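Local coordinates for protein TqaA (Penicillium aethiopicum, PDB 5DLK) that is a fungal nonribosomal peptide synthetase whose terminal condensation-like domain, the part described here, probably closes the finished peptide into a macrocycle, at residues A[93-97]-A[202-208]; A[46-52]-A[110-116]; A[332-336]-A[352-357]. One frame throughout, in Å; residues are numbered along the deposited sequence.

Contact 1: A[93-97]-A[202-208]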
ATOM      1  N   ASP A  93       9.481  17.728  -8.234  1.00 29.02           N
ATOM      2  CA  ASP A  93      10.896  18.009  -7.993  1.00 26.66           C
ATOM      3  C   ASP A  93      11.387  17.383  -6.683  1.00 29.01           C
ATOM      4  O   ASP A  93      12.458  16.773  -6.630  1.00 31.37           O
ATOM      5  CB  ASP A  93      11.151  19.525  -7.946  1.00 29.17           C
ATOM      6  CG  ASP A  93      10.921  20.206  -9.277  1.00 37.19           C
ATOM      7  OD1 ASP A  93      10.944  19.523 -10.329  1.00 35.18           O
ATOM      8  OD2 ASP A  93      10.727  21.441  -9.272  1.00 40.88           O
ATOM      9  N   ARG A  94      10.599  17.545  -5.629  1.00 29.06           N
ATOM     10  CA  ARG A  94      10.987  17.114  -4.292  1.00 32.53           C
ATOM     11  C   ARG A  94      11.044  15.589  -4.103  1.00 34.17           C
ATOM     12  O   ARG A  94      11.925  15.090  -3.402  1.00 29.92           O
ATOM     13  CB  ARG A  94      10.028  17.723  -3.263  1.00 27.33           C
ATOM     14  CG  ARG A  94      10.284  17.292  -1.819  1.00 31.73           C
ATOM     15  CD  ARG A  94       9.379  18.057  -0.871  1.00 31.49           C
ATOM     16  NE  ARG A  94       9.474  17.611   0.518  1.00 35.17           N
ATOM     17  CZ  ARG A  94      10.485  17.900   1.336  1.00 40.22           C
ATOM     18  NH1 ARG A  94      10.477  17.453   2.588  1.00 40.37           N
ATOM     19  NH2 ARG A  94      11.512  18.629   0.904  1.00 38.44           N
ATOM     20  N   HIS A  95      10.115  14.851  -4.712  1.00 31.13           N
ATOM     21  CA  HIS A  95      10.009  13.402  -4.446  1.00 28.26           C
ATOM     22  C   HIS A  95      10.271  12.552  -5.684  1.00 24.58           C
ATOM     23  O   HIS A  95       9.431  12.483  -6.574  1.00 27.45           O
ATOM     24  CB  HIS A  95       8.619  13.062  -3.901  1.00 28.90           C
ATOM     25  CG  HIS A  95       8.285  13.745  -2.608  1.00 29.46           C
ATOM     26  ND1 HIS A  95       8.831  13.366  -1.403  1.00 29.45           N
ATOM     27  CD2 HIS A  95       7.431  14.761  -2.331  1.00 30.02           C
ATOM     28  CE1 HIS A  95       8.342  14.126  -0.440  1.00 30.87           C
ATOM     29  NE2 HIS A  95       7.490  14.980  -0.977  1.00 30.82           N
ATOM     30  N   SER A  96      11.406  11.868  -5.739  1.00 22.30           N
ATOM     31  CA  SER A  96      11.780  11.199  -6.982  1.00 24.25           C
ATOM     32  C   SER A  96      10.825  10.059  -7.360  1.00 20.78           C
ATOM     33  O   SER A  96      10.716   9.708  -8.537  1.00 22.07           O
ATOM     34  CB  SER A  96      13.220  10.682  -6.900  1.00 30.68           C
ATOM     35  OG  SER A  96      13.338   9.608  -5.991  1.00 26.71           O
ATOM     36  N   ILE A  97      10.114   9.491  -6.380  1.00 19.84           N
ATOM     37  CA  ILE A  97       9.146   8.447  -6.704  1.00 20.37           C
ATOM     38  C   ILE A  97       8.042   8.996  -7.625  1.00 20.93           C
ATOM     39  O   ILE A  97       7.509   8.267  -8.454  1.00 20.93           O
ATOM     40  CB  ILE A  97       8.506   7.826  -5.422  1.00 20.08           C
ATOM     41  CG1 ILE A  97       7.697   6.571  -5.773  1.00 22.62           C
ATOM     42  CG2 ILE A  97       7.613   8.824  -4.715  1.00 19.45           C
ATOM     43  CD1 ILE A  97       8.488   5.517  -6.482  1.00 23.00           C
ATOM     44  N   LEU A 202      10.487  23.496   3.641  1.00 50.78           N
ATOM     45  CA  LEU A 202      10.404  22.115   4.102  1.00 48.63           C
ATOM     46  C   LEU A 202      11.793  21.551   4.344  1.00 45.52           C
ATOM     47  O   LEU A 202      12.733  21.868   3.610  1.00 47.04           O
ATOM     48  CB  LEU A 202       9.665  21.249   3.080  1.00 45.77           C
ATOM     49  CG  LEU A 202       8.168  21.489   2.901  1.00 41.13           C
ATOM     50  CD1 LEU A 202       7.663  20.713   1.699  1.00 40.10           C
ATOM     51  CD2 LEU A 202       7.408  21.087   4.148  1.00 44.97           C
ATOM     52  N   PRO A 203      11.927  20.696   5.367  1.00 48.62           N
ATOM     53  CA  PRO A 203      13.222  20.056   5.617  1.00 50.44           C
ATOM     54  C   PRO A 203      13.577  19.112   4.481  1.00 49.30           C
ATOM     55  O   PRO A 203      12.668  18.563   3.859  1.00 50.06           O
ATOM     56  CB  PRO A 203      12.989  19.291   6.920  1.00 47.28           C
ATOM     57  CG  PRO A 203      11.525  19.034   6.947  1.00 49.60           C
ATOM     58  CD  PRO A 203      10.883  20.222   6.292  1.00 47.61           C
ATOM     59  N   PRO A 204      14.874  18.944   4.188  1.00 50.67           N
ATOM     60  CA  PRO A 204      15.234  17.928   3.194  1.00 51.99           C
ATOM     61  C   PRO A 204      14.720  16.544   3.603  1.00 47.84           C
ATOM     62  O   PRO A 204      14.448  16.293   4.778  1.00 48.89           O
ATOM     63  CB  PRO A 204      16.771  17.980   3.163  1.00 52.54           C
ATOM     64  CG  PRO A 204      17.178  18.799   4.360  1.00 53.52           C
ATOM     65  CD  PRO A 204      16.038  19.725   4.637  1.00 51.11           C
ATOM     66  N   THR A 205      14.564  15.665   2.624  1.00 48.67           N
ATOM     67  CA  THR A 205      14.001  14.344   2.865  1.00 45.15           C
ATOM     68  C   THR A 205      14.740  13.317   2.019  1.00 48.30           C
ATOM     69  O   THR A 205      15.495  13.682   1.115  1.00 49.19           O
ATOM     70  CB  THR A 205      12.494  14.308   2.530  1.00 46.43           C
ATOM     71  OG1 THR A 205      11.929  13.050   2.931  1.00 48.98           O
ATOM     72  CG2 THR A 205      12.289  14.512   1.035  1.00 37.44           C
ATOM     73  N   SER A 206      14.522  12.038   2.308  1.00 47.24           N
ATOM     74  CA  SER A 206      15.081  10.979   1.476  1.00 40.39           C
ATOM     75  C   SER A 206      14.045  10.530   0.472  1.00 34.62           C
ATOM     76  O   SER A 206      12.868  10.863   0.602  1.00 39.15           O
ATOM     77  CB  SER A 206      15.546   9.803   2.328  1.00 40.41           C
ATOM     78  OG  SER A 206      16.485  10.240   3.290  1.00 46.08           O
ATOM     79  N   ASP A 207      14.467   9.800  -0.553  1.00 32.53           N
ATOM     80  CA  ASP A 207      13.472   9.262  -1.471  1.00 35.04           C
ATOM     81  C   ASP A 207      13.407   7.747  -1.383  1.00 30.51           C
ATOM     82  O   ASP A 207      14.126   7.125  -0.595  1.00 29.22           O
ATOM     83  CB  ASP A 207      13.724   9.704  -2.912  1.00 31.28           C
ATOM     84  CG  ASP A 207      15.102   9.349  -3.421  1.00 34.18           C
ATOM     85  OD1 ASP A 207      15.815   8.550  -2.774  1.00 38.15           O
ATOM     86  OD2 ASP A 207      15.470   9.865  -4.503  1.00 40.05           O
ATOM     87  N   PHE A 208      12.530   7.163  -2.193  1.00 26.57           N
ATOM     88  CA  PHE A 208      12.324   5.728  -2.153  1.00 26.28           C
ATOM     89  C   PHE A 208      13.575   4.980  -2.610  1.00 26.25           C
ATOM     90  O   PHE A 208      13.905   3.930  -2.070  1.00 22.90           O
ATOM     91  CB  PHE A 208      11.108   5.354  -3.007  1.00 25.70           C
ATOM     92  CG  PHE A 208      10.741   3.912  -2.917  1.00 23.39           C
ATOM     93  CD1 PHE A 208      10.319   3.370  -1.710  1.00 26.44           C
ATOM     94  CD2 PHE A 208      10.833   3.095  -4.035  1.00 20.49           C
ATOM     95  CE1 PHE A 208       9.993   2.030  -1.620  1.00 22.99           C
ATOM     96  CE2 PHE A 208      10.503   1.755  -3.958  1.00 21.43           C
ATOM     97  CZ  PHE A 208      10.084   1.221  -2.752  1.00 19.37           C
TER
HETATM   98  O   HOH W   1      10.562  11.057  -1.262  1.00 32.44           O
HETATM   99  O   HOH W   2      10.481   9.295  -3.124  1.00 23.90           O
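Arg94, at the C-terminal end of helix 81-94, reaches Pro203 with its guanidinium group. NH1 donates to Pro203 O over 2.8 Å, nearly along the C=O axis and within the guanidinium plane, while NH2 adds a weak second bond to the same oxygen. CG stands anti to the backbone N (chi1 177°) and the chain stays extended as far as NE, which carries the flat group out between the side chain of Leu202 and the methyl of Thr205. Leu202 covers one face, its CD1 3.8 Å from Arg94 NE; Thr205 CG2 lies over the centre of the opposite face. Arg94 NE forms a salt bridge with Asp192, whose carboxylate also bonds to His95 NE2. The ring of His95 rests with one face on Arg94 CG, and a water links its ND1 to Ser206 O.

Farther along, Ser96 OG donates to Asp207 OD2 at 2.6 Å, arriving from above the carboxylate plane. The other oxygen, OD1, bonds to His210 N, so one carboxylate both caps helix 208-218 and receives the hydroxyl of Ser96. A second water accepts from Ile97 N and Phe208 N, and beyond it Ile97 CD1 meets Phe208 CD2 at 4.2 Å. Asp207 is thus the N-cap of helix 208-218, and the contact fastens the connection leading into that helix to the end of helix 81-94 within the condensation-domain fold.

Contact 2: A[46-52]-A[110-116]; sequences STLEDLL and IQLVLAN
Strands 47-52 and 110-115 pair antiparallel from Thr47-Ala115 to Leu52-Gln111, their axes 4.4 Å apart at closest and 138° between N-to-C directions, with a classic beta bulge where Glu49 and Asp50 both face Val113. At the bulge Val113 O receives Glu49 N at 2.8 Å and Asp50 N more weakly, while Val113 N returns a bond to Asp50 O.

Leu48, Leu51, Leu112 and Leu114 line one face. Leu48 extends its CD1 to within 3.6 Å of Leu112 CB and also meets Leu114 CD2. Leu51 has CG anti to its N (chi1 -164°), which lays it alongside Leu112, both pointing the same way, with Leu51 CD1 4.0 Å from Leu112 CG; its other methyl, CD2, touches Ile110 CB.

On the face of Thr47, Asp50, Leu52 and Val113, the two branches of Val113 part: CG2 packs against Leu52 CD1 at 4.0 Å and against Asp50 CB, whereas CG1 approaches the carboxylate carbon of Glu49. Glu49 passes over Ala115, its OE2 3.6 Å from Ala115 CB, on the way to a salt bridge with Arg99. The Asp50 carboxylate is held from several sides, OD1 by Leu51 N and Phe21 N, OD2 by Tyr213. Where the pairing ends, Thr47 OG1 donates to Asn116 OD1 at 3.0 Å, in the carbonyl plane on a lone pair.

Strand 108-115 is central in a three-stranded antiparallel sheet, flanked by 47-53 and 100-105. Helix 29-38 covers the leucine-rich face, touching Leu112 and Leu114, and helix 208-218 packs against Leu52 and Gln111 on the other.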
ATOM      1  N   SER A  46      13.805  14.963 -20.578  1.00 31.31           N
ATOM      2  CA  SER A  46      14.106  14.379 -19.275  1.00 32.58           C
ATOM      3  C   SER A  46      15.483  13.724 -19.299  1.00 29.41           C
ATOM      4  O   SER A  46      15.982  13.344 -20.362  1.00 29.94           O
ATOM      5  CB  SER A  46      13.042  13.344 -18.866  1.00 25.15           C
ATOM      6  OG  SER A  46      13.080  12.216 -19.726  1.00 27.37           O
ATOM      7  N   THR A  47      16.085  13.593 -18.122  1.00 30.95           N
ATOM      8  CA  THR A  47      17.309  12.826 -17.975  1.00 29.57           C
ATOM      9  C   THR A  47      17.052  11.623 -17.071  1.00 31.05           C
ATOM     10  O   THR A  47      16.101  11.623 -16.288  1.00 27.00           O
ATOM     11  CB  THR A  47      18.435  13.663 -17.382  1.00 30.61           C
ATOM     12  OG1 THR A  47      18.048  14.133 -16.086  1.00 27.21           O
ATOM     13  CG2 THR A  47      18.723  14.866 -18.292  1.00 33.93           C
ATOM     14  N   LEU A  48      17.900  10.611 -17.183  1.00 27.46           N
ATOM     15  CA  LEU A  48      17.779   9.432 -16.325  1.00 28.73           C
ATOM     16  C   LEU A  48      18.684   9.574 -15.110  1.00 30.88           C
ATOM     17  O   LEU A  48      19.916   9.543 -15.228  1.00 31.07           O
ATOM     18  CB  LEU A  48      18.124   8.163 -17.098  1.00 29.22           C
ATOM     19  CG  LEU A  48      17.962   6.852 -16.322  1.00 30.79           C
ATOM     20  CD1 LEU A  48      16.479   6.561 -16.064  1.00 28.45           C
ATOM     21  CD2 LEU A  48      18.632   5.712 -17.069  1.00 32.95           C
ATOM     22  N   GLU A  49      18.071   9.738 -13.940  1.00 26.93           N
ATOM     23  CA  GLU A  49      18.805   9.952 -12.703  1.00 28.18           C
ATOM     24  C   GLU A  49      19.238   8.627 -12.050  1.00 33.45           C
ATOM     25  O   GLU A  49      20.311   8.541 -11.430  1.00 29.99           O
ATOM     26  CB  GLU A  49      17.953  10.772 -11.739  1.00 30.12           C
ATOM     27  CG  GLU A  49      18.570  10.983 -10.383  1.00 35.93           C
ATOM     28  CD  GLU A  49      17.631  11.688  -9.426  1.00 41.66           C
ATOM     29  OE1 GLU A  49      17.652  11.350  -8.221  1.00 50.17           O
ATOM     30  OE2 GLU A  49      16.869  12.574  -9.872  1.00 42.31           O
ATOM     31  N   ASP A  50      18.400   7.598 -12.184  1.00 28.78           N
ATOM     32  CA  ASP A  50      18.708   6.291 -11.596  1.00 28.68           C
ATOM     33  C   ASP A  50      17.879   5.205 -12.257  1.00 29.55           C
ATOM     34  O   ASP A  50      16.903   5.480 -12.968  1.00 25.96           O
ATOM     35  CB  ASP A  50      18.460   6.298 -10.084  1.00 29.16           C
ATOM     36  CG  ASP A  50      19.450   5.403  -9.307  1.00 29.61           C
ATOM     37  OD1 ASP A  50      19.991   4.429  -9.877  1.00 29.73           O
ATOM     38  OD2 ASP A  50      19.686   5.692  -8.118  1.00 29.06           O
ATOM     39  N   LEU A  51      18.282   3.962 -12.032  1.00 26.89           N
ATOM     40  CA  LEU A  51      17.492   2.835 -12.475  1.00 25.57           C
ATOM     41  C   LEU A  51      17.653   1.738 -11.426  1.00 27.74           C
ATOM     42  O   LEU A  51      18.780   1.351 -11.097  1.00 27.10           O
ATOM     43  CB  LEU A  51      17.928   2.367 -13.866  1.00 23.09           C
ATOM     44  CG  LEU A  51      16.964   1.446 -14.612  1.00 28.41           C
ATOM     45  CD1 LEU A  51      17.250   1.451 -16.102  1.00 30.71           C
ATOM     46  CD2 LEU A  51      17.043   0.028 -14.046  1.00 28.74           C
ATOM     47  N   LEU A  52      16.526   1.266 -10.894  1.00 25.67           N
ATOM     48  CA  LEU A  52      16.524   0.245  -9.831  1.00 24.88           C
ATOM     49  C   LEU A  52      15.484  -0.828 -10.112  1.00 25.51           C
ATOM     50  O   LEU A  52      14.529  -0.595 -10.836  1.00 26.07           O
ATOM     51  CB  LEU A  52      16.236   0.872  -8.461  1.00 23.22           C
ATOM     52  CG  LEU A  52      17.122   2.022  -7.995  1.00 31.57           C
ATOM     53  CD1 LEU A  52      16.455   3.357  -8.331  1.00 33.75           C
ATOM     54  CD2 LEU A  52      17.422   1.911  -6.519  1.00 30.28           C
ATOM     55  N   ILE A 110      11.322  -2.786 -13.485  1.00 28.64           N
ATOM     56  CA  ILE A 110      12.362  -1.877 -13.048  1.00 24.80           C
ATOM     57  C   ILE A 110      11.779  -0.492 -12.966  1.00 20.99           C
ATOM     58  O   ILE A 110      10.790  -0.202 -13.633  1.00 27.27           O
ATOM     59  CB  ILE A 110      13.555  -1.871 -14.016  1.00 30.79           C
ATOM     60  CG1 ILE A 110      13.061  -1.582 -15.423  1.00 29.54           C
ATOM     61  CG2 ILE A 110      14.251  -3.223 -13.994  1.00 32.06           C
ATOM     62  CD1 ILE A 110      14.181  -1.365 -16.441  1.00 32.35           C
ATOM     63  N   GLN A 111      12.370   0.366 -12.151  1.00 22.55           N
ATOM     64  CA  GLN A 111      11.898   1.735 -12.125  1.00 24.33           C
ATOM     65  C   GLN A 111      13.003   2.699 -12.596  1.00 24.81           C
ATOM     66  O   GLN A 111      14.160   2.589 -12.211  1.00 24.39           O
ATOM     67  CB  GLN A 111      11.362   2.092 -10.732  1.00 33.13           C
ATOM     68  CG  GLN A 111      12.323   1.972  -9.600  1.00 29.20           C
ATOM     69  CD  GLN A 111      11.632   1.841  -8.233  1.00 26.45           C
ATOM     70  OE1 GLN A 111      10.724   2.594  -7.882  1.00 21.66           O
ATOM     71  NE2 GLN A 111      12.113   0.901  -7.436  1.00 24.89           N
ATOM     72  N   LEU A 112      12.623   3.588 -13.509  1.00 26.70           N
ATOM     73  CA  LEU A 112      13.520   4.618 -14.026  1.00 25.79           C
ATOM     74  C   LEU A 112      13.187   5.921 -13.327  1.00 22.61           C
ATOM     75  O   LEU A 112      12.092   6.449 -13.490  1.00 24.35           O
ATOM     76  CB  LEU A 112      13.371   4.764 -15.545  1.00 24.82           C
ATOM     77  CG  LEU A 112      13.919   3.666 -16.462  1.00 28.58           C
ATOM     78  CD1 LEU A 112      13.078   2.393 -16.422  1.00 32.25           C
ATOM     79  CD2 LEU A 112      14.039   4.168 -17.885  1.00 33.46           C
ATOM     80  N   VAL A 113      14.117   6.417 -12.525  1.00 23.75           N
ATOM     81  CA  VAL A 113      13.941   7.690 -11.863  1.00 24.22           C
ATOM     82  C   VAL A 113      14.378   8.775 -12.844  1.00 27.60           C
ATOM     83  O   VAL A 113      15.518   8.793 -13.277  1.00 25.19           O
ATOM     84  CB  VAL A 113      14.757   7.792 -10.573  1.00 28.65           C
ATOM     85  CG1 VAL A 113      14.444   9.090  -9.850  1.00 28.07           C
ATOM     86  CG2 VAL A 113      14.476   6.581  -9.657  1.00 24.55           C
ATOM     87  N   LEU A 114      13.452   9.659 -13.194  1.00 27.25           N
ATOM     88  CA  LEU A 114      13.744  10.751 -14.115  1.00 22.74           C
ATOM     89  C   LEU A 114      14.090  12.042 -13.377  1.00 27.14           C
ATOM     90  O   LEU A 114      13.622  12.284 -12.267  1.00 25.21           O
ATOM     91  CB  LEU A 114      12.549  10.990 -15.033  1.00 27.64           C
ATOM     92  CG  LEU A 114      12.092   9.796 -15.869  1.00 22.98           C
ATOM     93  CD1 LEU A 114      11.015  10.213 -16.895  1.00 25.63           C
ATOM     94  CD2 LEU A 114      13.273   9.118 -16.555  1.00 25.04           C
ATOM     95  N   ALA A 115      14.916  12.873 -14.014  1.00 27.45           N
ATOM     96  CA  ALA A 115      15.177  14.223 -13.540  1.00 25.45           C
ATOM     97  C   ALA A 115      14.982  15.172 -14.726  1.00 26.15           C
ATOM     98  O   ALA A 115      14.710  14.722 -15.844  1.00 25.48           O
ATOM     99  CB  ALA A 115      16.589  14.350 -12.962  1.00 29.42           C
ATOM    100  N   ASN A 116      15.122  16.471 -14.474  1.00 29.94           N
ATOM    101  CA  ASN A 116      14.816  17.484 -15.494  1.00 33.97           C
ATOM    102  C   ASN A 116      13.439  17.224 -16.097  1.00 37.60           C
ATOM    103  O   ASN A 116      13.247  17.271 -17.316  1.00 33.55           O
ATOM    104  CB  ASN A 116      15.892  17.502 -16.575  1.00 34.12           C
ATOM    105  CG  ASN A 116      17.248  17.910 -16.029  1.00 40.09           C
ATOM    106  OD1 ASN A 116      18.083  17.061 -15.701  1.00 41.28           O
ATOM    107  ND2 ASN A 116      17.465  19.215 -15.896  1.00 44.03           N
TER

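Contact 3: A[332-336]-A[352-357]; sequences PLRVT and HTQTQY
Gln356 NE2 donates to Arg334 O over 2.8 Å, the shortest direct polar bond between strand 332-336 and helix 352-357. The oxygen lies in the amide plane of Gln356, yet the donor stands above the carbonyl plane of Arg334. A bend at chi2 (-63°) folds the glutamine back over this oxygen, so that CG lies only 3.1 Å from Arg334 O; the amide OE1 bonds to Arg359.

One helical turn earlier, His352 takes the neighbouring polar group of the same strand edge. Thr336 N donates to His352 NE2 at 3.0 Å, almost straight (174°) and tilted modestly from the ring plane, an arrangement that probably keeps the imidazole neutral. Gln356 CG covers part of one ring face, Val335 CG1 approaches His352 CD2 at 3.9 Å, and the ring of Trp344 meets the imidazole at an inclined angle. Without the imidazole, as with an alanine here, the Thr336 N-H would probably lose its acceptor, and a gap would be likely to open beside Val335 CG1 and the bent chain of Gln356.

Leu333 CD1 presses on Gln356 O at 3.5 Å. A water bridges this carbonyl to Pro332 O, and Tyr235 OH also bonds to it.

Strand 329-336 pairs with strand 303-310 through Leu333 and Val335; Gln356 and His352 take up two backbone groups, Arg334 O and Thr336 N, on the outward edge of this outermost strand of the six-stranded sheet. The same helix carries Tyr357, which with Thr282 and Asn311 belongs to the phosphopantetheine-binding site of this condensation domain.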
ATOM      1  N   PRO A 332       4.866 -13.524   5.812  1.00 13.76           N
ATOM      2  CA  PRO A 332       4.182 -14.565   6.588  1.00 13.96           C
ATOM      3  C   PRO A 332       4.036 -14.228   8.060  1.00 14.18           C
ATOM      4  O   PRO A 332       4.953 -13.725   8.710  1.00 18.67           O
ATOM      5  CB  PRO A 332       5.106 -15.792   6.434  1.00 16.65           C
ATOM      6  CG  PRO A 332       6.111 -15.410   5.369  1.00 15.45           C
ATOM      7  CD  PRO A 332       6.233 -13.946   5.445  1.00 16.02           C
ATOM      8  N   LEU A 333       2.853 -14.533   8.578  1.00 15.03           N
ATOM      9  CA  LEU A 333       2.580 -14.476   9.995  1.00 14.46           C
ATOM     10  C   LEU A 333       2.243 -15.892  10.406  1.00 14.69           C
ATOM     11  O   LEU A 333       1.337 -16.503   9.837  1.00 14.70           O
ATOM     12  CB  LEU A 333       1.404 -13.525  10.294  1.00 13.63           C
ATOM     13  CG  LEU A 333       1.047 -13.441  11.781  1.00 15.54           C
ATOM     14  CD1 LEU A 333       2.239 -12.898  12.582  1.00 17.57           C
ATOM     15  CD2 LEU A 333      -0.194 -12.552  11.944  1.00 16.51           C
ATOM     16  N   ARG A 334       2.983 -16.418  11.376  1.00 15.99           N
ATOM     17  CA  ARG A 334       2.754 -17.768  11.869  1.00 13.48           C
ATOM     18  C   ARG A 334       2.149 -17.733  13.259  1.00 12.54           C
ATOM     19  O   ARG A 334       2.666 -17.036  14.145  1.00 14.10           O
ATOM     20  CB  ARG A 334       4.082 -18.543  11.907  1.00 14.02           C
ATOM     21  CG  ARG A 334       3.917 -19.985  12.385  1.00 13.18           C
ATOM     22  CD  ARG A 334       5.278 -20.677  12.427  1.00 13.04           C
ATOM     23  NE  ARG A 334       5.133 -22.103  12.705  1.00 13.71           N
ATOM     24  CZ  ARG A 334       6.162 -22.939  12.766  1.00 17.38           C
ATOM     25  NH1 ARG A 334       7.390 -22.479  12.564  1.00 13.62           N
ATOM     26  NH2 ARG A 334       5.958 -24.229  13.020  1.00 16.90           N
ATOM     27  N   VAL A 335       1.083 -18.489  13.458  1.00 11.03           N
ATOM     28  CA  VAL A 335       0.447 -18.583  14.768  1.00 12.52           C
ATOM     29  C   VAL A 335       0.362 -20.051  15.149  1.00 15.13           C
ATOM     30  O   VAL A 335      -0.234 -20.863  14.432  1.00 15.19           O
ATOM     31  CB  VAL A 335      -0.951 -17.922  14.773  1.00 13.31           C
ATOM     32  CG1 VAL A 335      -1.632 -18.074  16.141  1.00 16.15           C
ATOM     33  CG2 VAL A 335      -0.825 -16.460  14.371  1.00 14.11           C
ATOM     34  N   THR A 336       0.950 -20.383  16.293  1.00 14.91           N
ATOM     35  CA  THR A 336       1.046 -21.777  16.707  1.00 18.25           C
ATOM     36  C   THR A 336       0.325 -21.946  18.032  1.00 19.24           C
ATOM     37  O   THR A 336       0.722 -21.343  19.041  1.00 21.74           O
ATOM     38  CB  THR A 336       2.489 -22.233  16.868  1.00 22.69           C
ATOM     39  OG1 THR A 336       3.020 -21.664  18.068  1.00 35.06           O
ATOM     40  CG2 THR A 336       3.330 -21.790  15.688  1.00 12.92           C
ATOM     41  N   HIS A 352       0.554 -14.121  22.126  1.00 14.38           N
ATOM     42  CA  HIS A 352       1.356 -14.879  21.173  1.00 12.51           C
ATOM     43  C   HIS A 352       1.294 -14.244  19.788  1.00 13.02           C
ATOM     44  O   HIS A 352       2.323 -14.077  19.126  1.00 14.47           O
ATOM     45  CB  HIS A 352       0.900 -16.342  21.115  1.00 14.28           C
ATOM     46  CG  HIS A 352       1.550 -17.144  20.021  1.00 15.21           C
ATOM     47  ND1 HIS A 352       2.896 -17.452  20.018  1.00 16.86           N
ATOM     48  CD2 HIS A 352       1.031 -17.705  18.903  1.00 16.18           C
ATOM     49  CE1 HIS A 352       3.180 -18.155  18.931  1.00 18.86           C
ATOM     50  NE2 HIS A 352       2.061 -18.339  18.247  1.00 16.03           N
ATOM     51  N   THR A 353       0.090 -13.901  19.343  1.00 13.95           N
ATOM     52  CA  THR A 353      -0.078 -13.334  18.004  1.00 14.35           C
ATOM     53  C   THR A 353       0.715 -12.036  17.896  1.00 14.58           C
ATOM     54  O   THR A 353       1.349 -11.753  16.868  1.00 14.36           O
ATOM     55  CB  THR A 353      -1.573 -13.099  17.684  1.00 16.23           C
ATOM     56  OG1 THR A 353      -2.247 -14.364  17.718  1.00 15.63           O
ATOM     57  CG2 THR A 353      -1.756 -12.497  16.298  1.00 15.17           C
ATOM     58  N   GLN A 354       0.715 -11.259  18.975  1.00 14.26           N
ATOM     59  CA  GLN A 354       1.400  -9.985  18.911  1.00 14.37           C
ATOM     60  C   GLN A 354       2.908 -10.196  18.824  1.00 14.98           C
ATOM     61  O   GLN A 354       3.577  -9.569  18.019  1.00 15.64           O
ATOM     62  CB  GLN A 354       1.043  -9.096  20.103  1.00 16.09           C
ATOM     63  CG  GLN A 354       1.572  -7.654  19.956  1.00 18.94           C
ATOM     64  CD  GLN A 354       0.697  -6.667  20.707  1.00 25.38           C
ATOM     65  OE1 GLN A 354      -0.488  -6.513  20.398  1.00 21.17           O
ATOM     66  NE2 GLN A 354       1.267  -6.016  21.721  1.00 27.39           N
ATOM     67  N   THR A 355       3.448 -11.108  19.625  1.00 15.19           N
ATOM     68  CA  THR A 355       4.884 -11.326  19.519  1.00 17.12           C
ATOM     69  C   THR A 355       5.262 -12.022  18.204  1.00 16.38           C
ATOM     70  O   THR A 355       6.369 -11.839  17.717  1.00 19.01           O
ATOM     71  CB  THR A 355       5.423 -12.093  20.749  1.00 21.39           C
ATOM     72  OG1 THR A 355       4.711 -13.301  20.918  1.00 26.96           O
ATOM     73  CG2 THR A 355       5.207 -11.268  22.003  1.00 22.95           C
ATOM     74  N   GLN A 356       4.353 -12.775  17.585  1.00 15.37           N
ATOM     75  CA  GLN A 356       4.667 -13.364  16.280  1.00 15.64           C
ATOM     76  C   GLN A 356       4.818 -12.300  15.198  1.00 19.56           C
ATOM     77  O   GLN A 356       5.398 -12.562  14.143  1.00 18.30           O
ATOM     78  CB  GLN A 356       3.611 -14.400  15.877  1.00 14.67           C
ATOM     79  CG  GLN A 356       3.704 -15.683  16.725  1.00 14.39           C
ATOM     80  CD  GLN A 356       5.053 -16.391  16.530  1.00 15.90           C
ATOM     81  OE1 GLN A 356       5.984 -16.214  17.322  1.00 16.61           O
ATOM     82  NE2 GLN A 356       5.151 -17.202  15.482  1.00 14.00           N
ATOM     83  N   TYR A 357       4.301 -11.100  15.470  1.00 16.21           N
ATOM     84  CA  TYR A 357       4.583  -9.920  14.644  1.00 16.33           C
ATOM     85  C   TYR A 357       5.843  -9.177  15.125  1.00 16.35           C
ATOM     86  O   TYR A 357       6.705  -8.833  14.320  1.00 17.21           O
ATOM     87  CB  TYR A 357       3.367  -8.982  14.663  1.00 16.77           C
ATOM     88  CG  TYR A 357       3.664  -7.554  14.270  1.00 19.31           C
ATOM     89  CD1 TYR A 357       4.126  -7.243  12.991  1.00 23.76           C
ATOM     90  CD2 TYR A 357       3.442  -6.515  15.161  1.00 23.88           C
ATOM     91  CE1 TYR A 357       4.376  -5.928  12.614  1.00 24.52           C
ATOM     92  CE2 TYR A 357       3.699  -5.203  14.798  1.00 25.54           C
ATOM     93  CZ  TYR A 357       4.167  -4.917  13.533  1.00 28.75           C
ATOM     94  OH  TYR A 357       4.412  -3.606  13.178  1.00 33.24           O
TER
HETATM   95  O   HOH W   3       5.849 -12.221  10.898  1.00 20.29           O

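How the contacts relate
Contacts 1 and 2 are neighbours, their centres 14 Å apart, and they touch where Ser96 CB packs on Val113 CG1 at 3.6 Å. Their segments alternate along the chain (46-52, 93-97, 110-116, 202-208), and helix 208-218, which starts in contact 1, packs on the sheet of contact 2, so the two build one continuous region. Contact 3 comes later in sequence, and its centre is 35 Å from that of contact 1 and 39 Å from that of contact 2, which lies across the chain's centre from it. Its strand is an outer strand of a separate six-stranded sheet, against which helix 346-358 packs. This division is consistent with the two-lobed, chloramphenicol-acetyltransferase-like architecture of condensation domains, contact 3 contributing Tyr357 to the phosphopantetheine site.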